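Local coordinates for protein 6-phosphogluconate dehydratase (PDB 2GP4) that probably catalyses the dehydration of 6-phospho-D-gluconate to 2-keto-3-deoxy-6-phosphogluconate, a step of the Entner-Doudoroff pathway, with an iron-sulfur cluster that this apo form lacks, at residues A[300-304]-A[305-309]; A[336-340]-A[341-345]; A[374-377]-A[378-382]. One frame throughout, in Å; residues are numbered along the deposited sequence.

Contact 1 (A[300-304]-A[305-309]); sequences EVVNE and KSIVN
Asn303 and Ser306 form a capping box at the start of helix 304-316, each side chain engaging the backbone of the other. Asn303 is the N-cap. Its OD1 takes the amide of Ser306 at 3.0 Å, with Ser306 N lying above the plane of the side-chain carbonyl, and a weak, bent bond from Lys305 N. In return Asn303 N donates to Ser306 OG at 2.8 Å, a fairly straight bond of 161°. Both side chains turn back over their own backbone, Asn303 with chi1 60° and Ser306 with chi1 59°, which lets each reach the other's amide.

Two further polar contacts tie this cap to the helix before it. Ser306 OG lies 2.8 Å from Val301 O, while the other end of the Asn303 amide, ND2, donates to Glu300 O, in the plane of that carbonyl. One flat amide thereby spans from the short helix 298-301 to the first turn of the next, and its rotation is fixed from two ends. Backbone bonds from Ile307 N to Asn303 O and from Val308 N to Glu304 O begin the regular helical pattern.

Apolar contact is slight. Val302, the first residue to leave the helical path, also touches Leu182 and Leu186 of helix 179-186; across the turn its CG1 methyl meets Ile307 CD1 at 4.1 Å.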
loop_
_atom_site.group_PDB
_atom_site.type_symbol
_atom_site.label_atom_id
_atom_site.label_comp_id
_atom_site.label_asym_id
_atom_site.label_seq_id
_atom_site.Cartn_x
_atom_site.Cartn_y
_atom_site.Cartn_z
ATOM N N GLU A 300 5.337 -17.720 7.398
ATOM C CA GLU A 300 5.840 -17.421 8.736
ATOM C C GLU A 300 6.585 -16.091 8.767
ATOM O O GLU A 300 6.504 -15.356 9.752
ATOM C CB GLU A 300 6.756 -18.532 9.240
ATOM C CG GLU A 300 6.029 -19.731 9.812
ATOM C CD GLU A 300 6.972 -20.717 10.473
ATOM O OE1 GLU A 300 8.185 -20.406 10.589
ATOM O OE2 GLU A 300 6.502 -21.807 10.880
ATOM N N VAL A 301 7.313 -15.793 7.690
ATOM C CA VAL A 301 8.012 -14.516 7.562
ATOM C C VAL A 301 6.982 -13.383 7.564
ATOM O O VAL A 301 7.169 -12.359 8.226
ATOM C CB VAL A 301 8.906 -14.467 6.304
ATOM C CG1 VAL A 301 9.554 -13.091 6.150
ATOM C CG2 VAL A 301 9.975 -15.546 6.379
ATOM N N VAL A 302 5.885 -13.589 6.837
ATOM C CA VAL A 302 4.713 -12.743 6.977
ATOM C C VAL A 302 4.018 -13.153 8.278
ATOM O O VAL A 302 3.540 -14.283 8.415
ATOM C CB VAL A 302 3.755 -12.858 5.764
ATOM C CG1 VAL A 302 2.479 -12.070 6.009
ATOM C CG2 VAL A 302 4.450 -12.388 4.471
ATOM N N ASN A 303 4.010 -12.233 9.238
ATOM C CA ASN A 303 3.376 -12.445 10.537
ATOM C C ASN A 303 2.878 -11.109 11.060
ATOM O O ASN A 303 3.057 -10.089 10.394
ATOM C CB ASN A 303 4.335 -13.111 11.537
ATOM C CG ASN A 303 5.584 -12.282 11.797
ATOM O OD1 ASN A 303 5.511 -11.162 12.302
ATOM N ND2 ASN A 303 6.735 -12.836 11.462
ATOM N N GLU A 304 2.266 -11.116 12.241
ATOM C CA GLU A 304 1.679 -9.914 12.825
ATOM C C GLU A 304 2.686 -8.768 12.974
ATOM O O GLU A 304 2.380 -7.624 12.631
ATOM C CB GLU A 304 1.011 -10.228 14.167
ATOM C CG GLU A 304 -0.078 -11.312 14.104
ATOM C CD GLU A 304 0.407 -12.706 14.515
ATOM O OE1 GLU A 304 1.526 -13.108 14.141
ATOM O OE2 GLU A 304 -0.352 -13.411 15.217
ATOM N N LYS A 305 3.883 -9.083 13.463
ATOM C CA LYS A 305 4.923 -8.073 13.670
ATOM C C LYS A 305 5.427 -7.487 12.353
ATOM O O LYS A 305 5.668 -6.277 12.257
ATOM C CB LYS A 305 6.105 -8.657 14.441
ATOM C CG LYS A 305 5.826 -8.961 15.899
ATOM C CD LYS A 305 6.942 -9.798 16.477
ATOM C CE LYS A 305 6.536 -10.426 17.795
ATOM N NZ LYS A 305 6.580 -9.446 18.919
ATOM N N SER A 306 5.594 -8.346 11.347
ATOM C CA SER A 306 6.133 -7.903 10.064
ATOM C C SER A 306 5.087 -7.110 9.279
ATOM O O SER A 306 5.426 -6.164 8.572
ATOM C CB SER A 306 6.704 -9.073 9.254
ATOM O OG SER A 306 5.725 -10.062 8.999
ATOM N N ILE A 307 3.822 -7.491 9.434
ATOM C CA ILE A 307 2.700 -6.720 8.895
ATOM C C ILE A 307 2.634 -5.322 9.518
ATOM O O ILE A 307 2.545 -4.316 8.799
ATOM C CB ILE A 307 1.353 -7.478 9.053
ATOM C CG1 ILE A 307 1.269 -8.633 8.043
ATOM C CG2 ILE A 307 0.151 -6.536 8.892
ATOM C CD1 ILE A 307 1.307 -8.204 6.571
ATOM N N VAL A 308 2.692 -5.258 10.846
ATOM C CA VAL A 308 2.740 -3.971 11.547
ATOM C C VAL A 308 3.931 -3.134 11.048
ATOM O O VAL A 308 3.777 -1.950 10.757
ATOM C CB VAL A 308 2.771 -4.154 13.088
ATOM C CG1 VAL A 308 3.208 -2.871 13.799
ATOM C CG2 VAL A 308 1.410 -4.609 13.600
ATOM N N ASN A 309 5.096 -3.771 10.926
ATOM C CA ASN A 309 6.301 -3.136 10.398
ATOM C C ASN A 309 6.058 -2.506 9.026
ATOM O O ASN A 309 6.525 -1.397 8.749
ATOM C CB ASN A 309 7.472 -4.138 10.328
ATOM C CG ASN A 309 8.149 -4.377 11.696
ATOM O OD1 ASN A 309 7.735 -3.825 12.719
ATOM N ND2 ASN A 309 9.201 -5.204 11.702
#

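Contact 2 (A[336-340]-A[341-345]); sequences IIVNW and DDFSE
Asp342 reaches back from the first turn of helix 340-347 to the residues that lead into it, and its carboxylate lies beside Val338 and Asn339. OD2 accepts the amide of Asn339 at 2.7 Å, the N-H coming from above the carboxylate plane, 47° out of it. This is the returning half of a capping arrangement, since Asn339 occupies the N-cap position and Asp342 is the third residue after it. With CG turned to the side of its own backbone N and opposite the carbonyl carbon (chi1 -55°), the acid is directed toward the incoming chain. The same oxygen also lies against Val338, 3.2 Å from its CG1 methyl.

Val338 and Phe343 stand roughly at right angles to each other. The CG1 branch of the valine approaches Phe343 CE2 at 3.8 Å, while the neighbouring ring atom CD2 lies 3.4 Å from Asn339 O, which sits near the ring plane at its edge. Trp340 comes in more loosely: CD2 of Phe343 is at the edge of the indole, 4.3 Å from Trp340 CD1. A bond from Ser344 N to Trp340 O (3.0 Å) carries the helix onward.

Asp342 also forms salt bridges to Arg35 through OD2 and to Arg31 through OD1; an alanine here would probably leave both arginines without this acid and the Asn339 amide without its side-chain acceptor. These arginines belong to helix 23-51, which lies along the Asp342 side of the turn. Phe343 packs on Ile311 of helix 304-316 and on Thr324 and Val328 of helix 322-333, whereas Trp340 rests on Leu442 of strand 440-445.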
loop_
_atom_site.group_PDB
_atom_site.type_symbol
_atom_site.label_atom_id
_atom_site.label_comp_id
_atom_site.label_asym_id
_atom_site.label_seq_id
_atom_site.Cartn_x
_atom_site.Cartn_y
_atom_site.Cartn_z
ATOM N N ILE A 336 -4.088 -13.132 9.279
ATOM C CA ILE A 336 -3.903 -11.951 10.114
ATOM C C ILE A 336 -4.945 -10.886 9.787
ATOM O O ILE A 336 -5.075 -10.467 8.636
ATOM C CB ILE A 336 -2.466 -11.388 9.971
ATOM C CG1 ILE A 336 -1.447 -12.466 10.366
ATOM C CG2 ILE A 336 -2.283 -10.146 10.840
ATOM C CD1 ILE A 336 -0.103 -12.358 9.669
ATOM N N ILE A 337 -5.685 -10.458 10.807
ATOM C CA ILE A 337 -6.783 -9.511 10.624
ATOM C C ILE A 337 -6.400 -8.111 11.102
ATOM O O ILE A 337 -6.200 -7.894 12.298
ATOM C CB ILE A 337 -8.077 -9.991 11.337
ATOM C CG1 ILE A 337 -8.368 -11.460 10.988
ATOM C CG2 ILE A 337 -9.255 -9.064 10.996
ATOM C CD1 ILE A 337 -9.608 -12.055 11.647
ATOM N N VAL A 338 -6.304 -7.176 10.155
ATOM C CA VAL A 338 -5.967 -5.774 10.425
ATOM C C VAL A 338 -7.097 -4.858 9.933
ATOM O O VAL A 338 -7.617 -5.046 8.831
ATOM C CB VAL A 338 -4.634 -5.369 9.719
ATOM C CG1 VAL A 338 -4.354 -3.873 9.863
ATOM C CG2 VAL A 338 -3.454 -6.179 10.248
ATOM N N ASN A 339 -7.483 -3.873 10.743
ATOM C CA ASN A 339 -8.523 -2.922 10.332
ATOM C C ASN A 339 -8.063 -1.451 10.354
ATOM O O ASN A 339 -6.907 -1.165 10.654
ATOM C CB ASN A 339 -9.831 -3.144 11.123
ATOM C CG ASN A 339 -9.669 -2.960 12.637
ATOM O OD1 ASN A 339 -10.426 -3.544 13.422
ATOM N ND2 ASN A 339 -8.701 -2.147 13.051
ATOM N N TRP A 340 -8.972 -0.530 10.040
ATOM C CA TRP A 340 -8.652 0.900 10.019
ATOM C C TRP A 340 -8.320 1.495 11.381
ATOM O O TRP A 340 -7.617 2.495 11.457
ATOM C CB TRP A 340 -9.751 1.720 9.327
ATOM C CG TRP A 340 -9.799 1.516 7.843
ATOM C CD1 TRP A 340 -8.798 1.020 7.045
ATOM C CD2 TRP A 340 -10.888 1.827 6.969
ATOM N NE1 TRP A 340 -9.204 0.993 5.735
ATOM C CE2 TRP A 340 -10.478 1.486 5.654
ATOM C CE3 TRP A 340 -12.173 2.353 7.164
ATOM C CZ2 TRP A 340 -11.310 1.649 4.546
ATOM C CZ3 TRP A 340 -12.998 2.518 6.061
ATOM C CH2 TRP A 340 -12.561 2.167 4.767
ATOM N N ASP A 341 -8.817 0.885 12.451
ATOM C CA ASP A 341 -8.440 1.306 13.804
ATOM C C ASP A 341 -6.942 1.091 14.028
ATOM O O ASP A 341 -6.295 1.881 14.715
ATOM C CB ASP A 341 -9.228 0.544 14.862
ATOM C CG ASP A 341 -10.725 0.686 14.698
ATOM O OD1 ASP A 341 -11.349 -0.243 14.148
ATOM O OD2 ASP A 341 -11.284 1.713 15.131
ATOM N N ASP A 342 -6.397 0.016 13.451
ATOM C CA ASP A 342 -4.961 -0.233 13.514
ATOM C C ASP A 342 -4.187 0.877 12.812
ATOM O O ASP A 342 -3.246 1.417 13.375
ATOM C CB ASP A 342 -4.596 -1.589 12.905
ATOM C CG ASP A 342 -5.371 -2.746 13.526
ATOM O OD1 ASP A 342 -5.691 -2.701 14.737
ATOM O OD2 ASP A 342 -5.655 -3.712 12.786
ATOM N N PHE A 343 -4.602 1.221 11.591
ATOM C CA PHE A 343 -3.901 2.220 10.780
ATOM C C PHE A 343 -3.921 3.597 11.437
ATOM O O PHE A 343 -2.885 4.258 11.545
ATOM C CB PHE A 343 -4.503 2.302 9.372
ATOM C CG PHE A 343 -4.035 1.216 8.446
ATOM C CD1 PHE A 343 -2.875 1.376 7.692
ATOM C CD2 PHE A 343 -4.756 0.037 8.317
ATOM C CE1 PHE A 343 -2.438 0.376 6.835
ATOM C CE2 PHE A 343 -4.328 -0.967 7.456
ATOM C CZ PHE A 343 -3.167 -0.797 6.717
ATOM N N SER A 344 -5.111 3.999 11.879
ATOM C CA SER A 344 -5.366 5.318 12.442
ATOM C C SER A 344 -4.612 5.524 13.756
ATOM O O SER A 344 -4.044 6.592 13.985
ATOM C CB SER A 344 -6.877 5.507 12.645
ATOM O OG SER A 344 -7.202 6.808 13.086
ATOM N N GLU A 345 -4.590 4.494 14.598
ATOM C CA GLU A 345 -3.918 4.575 15.897
ATOM C C GLU A 345 -2.396 4.452 15.783
ATOM O O GLU A 345 -1.660 5.068 16.561
ATOM C CB GLU A 345 -4.526 3.582 16.905
ATOM C CG GLU A 345 -5.933 4.009 17.345
ATOM C CD GLU A 345 -6.761 2.924 18.023
ATOM O OE1 GLU A 345 -6.217 1.856 18.384
ATOM O OE2 GLU A 345 -7.983 3.161 18.205
#

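Contact 3 (A[374-377]-A[378-382]); sequences AFLI and KELLD
Ala374 opens a run of i to i+4 contacts along the alpha-helix 372-383, in which Phe375, Leu376 and Ile377 each meet the side chain four residues on. Ala374 takes part through its carbonyl, which receives only a weak bond, from Lys378 N; Lys378 CB lies 3.5 Å from Ala374 O. Lys378 then stretches onward, bending at its last torsion to bring NZ to the syn lone pair of Asp382 OD2 at 2.8 Å, a salt bridge one turn along.

Phe375 holds its ring out with CG anti to the backbone N (chi1 175°), and Glu379 folds across it. The CG methylene of the glutamate sits over one ring face, displaced toward the rim, 3.9 Å from the centroid and 21° off the normal, a CH-pi contact. The carboxylate plane is turned only 14° from that of the ring, and OE1 accepts a hydrogen bond from Val430 N in a loop. Phe375 itself also touches Leu427. In the backbone, Glu379 N donates to Phe375 O in a nearly straight bond.

Leu376 and Leu380 run side by side in the same direction, CD2 of the first against CD1 of the second at 3.7 Å. Ile377 likewise lies alongside Leu381. Here CG2 of the isoleucine meets the leucine's CD2 methyl at 3.6 Å, and that same CD2 lies 3.4 Å from Ile377 O.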
loop_
_atom_site.group_PDB
_atom_site.type_symbol
_atom_site.label_atom_id
_atom_site.label_comp_id
_atom_site.label_asym_id
_atom_site.label_seq_id
_atom_site.Cartn_x
_atom_site.Cartn_y
_atom_site.Cartn_z
ATOM N N ALA A 374 17.920 1.960 4.553
ATOM C CA ALA A 374 18.861 1.628 5.625
ATOM C C ALA A 374 18.847 2.673 6.742
ATOM O O ALA A 374 18.977 2.331 7.922
ATOM C CB ALA A 374 20.273 1.437 5.078
ATOM N N PHE A 375 18.687 3.940 6.364
ATOM C CA PHE A 375 18.560 5.015 7.348
ATOM C C PHE A 375 17.186 4.996 8.018
ATOM O O PHE A 375 17.091 5.037 9.242
ATOM C CB PHE A 375 18.834 6.385 6.718
ATOM C CG PHE A 375 18.610 7.537 7.653
ATOM C CD1 PHE A 375 19.578 7.891 8.587
ATOM C CD2 PHE A 375 17.431 8.268 7.605
ATOM C CE1 PHE A 375 19.374 8.958 9.458
ATOM C CE2 PHE A 375 17.218 9.335 8.470
ATOM C CZ PHE A 375 18.197 9.683 9.400
ATOM N N LEU A 376 16.132 4.938 7.206
ATOM C CA LEU A 376 14.759 4.938 7.701
ATOM C C LEU A 376 14.535 3.807 8.698
ATOM O O LEU A 376 13.942 4.010 9.757
ATOM C CB LEU A 376 13.773 4.789 6.539
ATOM C CG LEU A 376 12.302 5.076 6.839
ATOM C CD1 LEU A 376 11.879 6.327 6.104
ATOM C CD2 LEU A 376 11.443 3.903 6.418
ATOM N N ILE A 377 15.019 2.618 8.349
ATOM C CA ILE A 377 14.816 1.429 9.173
ATOM C C ILE A 377 15.604 1.507 10.480
ATOM O O ILE A 377 15.104 1.088 11.514
ATOM C CB ILE A 377 15.068 0.124 8.372
ATOM C CG1 ILE A 377 13.910 -0.102 7.387
ATOM C CG2 ILE A 377 15.223 -1.082 9.293
ATOM C CD1 ILE A 377 14.104 -1.262 6.431
ATOM N N LYS A 378 16.806 2.074 10.442
ATOM C CA LYS A 378 17.587 2.263 11.667
ATOM C C LYS A 378 16.881 3.216 12.637
ATOM O O LYS A 378 16.754 2.914 13.829
ATOM C CB LYS A 378 19.002 2.761 11.362
ATOM C CG LYS A 378 19.844 2.988 12.614
ATOM C CD LYS A 378 21.120 3.759 12.329
ATOM C CE LYS A 378 21.973 3.861 13.585
ATOM N NZ LYS A 378 21.439 4.881 14.520
ATOM N N GLU A 379 16.419 4.349 12.109
ATOM C CA GLU A 379 15.676 5.343 12.883
ATOM C C GLU A 379 14.435 4.761 13.552
ATOM O O GLU A 379 14.212 4.969 14.752
ATOM C CB GLU A 379 15.275 6.523 11.998
ATOM C CG GLU A 379 16.417 7.458 11.668
ATOM C CD GLU A 379 16.891 8.230 12.879
ATOM O OE1 GLU A 379 16.064 8.938 13.492
ATOM O OE2 GLU A 379 18.090 8.127 13.220
ATOM N N LEU A 380 13.632 4.033 12.780
ATOM C CA LEU A 380 12.405 3.465 13.315
ATOM C C LEU A 380 12.706 2.383 14.360
ATOM O O LEU A 380 12.072 2.349 15.419
ATOM C CB LEU A 380 11.501 2.955 12.190
ATOM C CG LEU A 380 10.980 4.023 11.217
ATOM C CD1 LEU A 380 10.409 3.367 9.968
ATOM C CD2 LEU A 380 9.954 4.959 11.869
ATOM N N LEU A 381 13.686 1.531 14.061
ATOM C CA LEU A 381 14.229 0.579 15.026
ATOM C C LEU A 381 14.683 1.254 16.327
ATOM O O LEU A 381 14.245 0.860 17.412
ATOM C CB LEU A 381 15.386 -0.211 14.405
ATOM C CG LEU A 381 15.250 -1.694 14.023
ATOM C CD1 LEU A 381 13.817 -2.210 14.072
ATOM C CD2 LEU A 381 15.895 -2.001 12.675
ATOM N N ASP A 382 15.542 2.272 16.214
ATOM C CA ASP A 382 16.040 3.013 17.380
ATOM C C ASP A 382 14.907 3.578 18.236
ATOM O O ASP A 382 15.020 3.621 19.458
ATOM C CB ASP A 382 16.966 4.167 16.965
ATOM C CG ASP A 382 18.299 3.696 16.412
ATOM O OD1 ASP A 382 18.619 2.486 16.504
ATOM O OD2 ASP A 382 19.030 4.557 15.864
#

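In the fold
Contacts 1 and 2 both begin helices of the N-terminal region and touch directly: Ile336 CD1 packs against the turn at Asn303 and Glu304, and Ile307 meets Val338. Helix 23-51 borders both. Contact 3 stands apart, its centre about 17 Å from that of contact 1 and about 22 Å from that of contact 2, along most of helix 372-383. All three consist largely of buried residues, but contact 3 is farthest from the chain centre, about 20 Å against 15 and 13 Å between centres. Their chemistry follows their place: amide and hydroxyl capping in contact 1, an arginine-bound carboxylate in contact 2, and mainly apolar one-turn pairing in contact 3, with a CH-pi contact and a salt bridge on the helix.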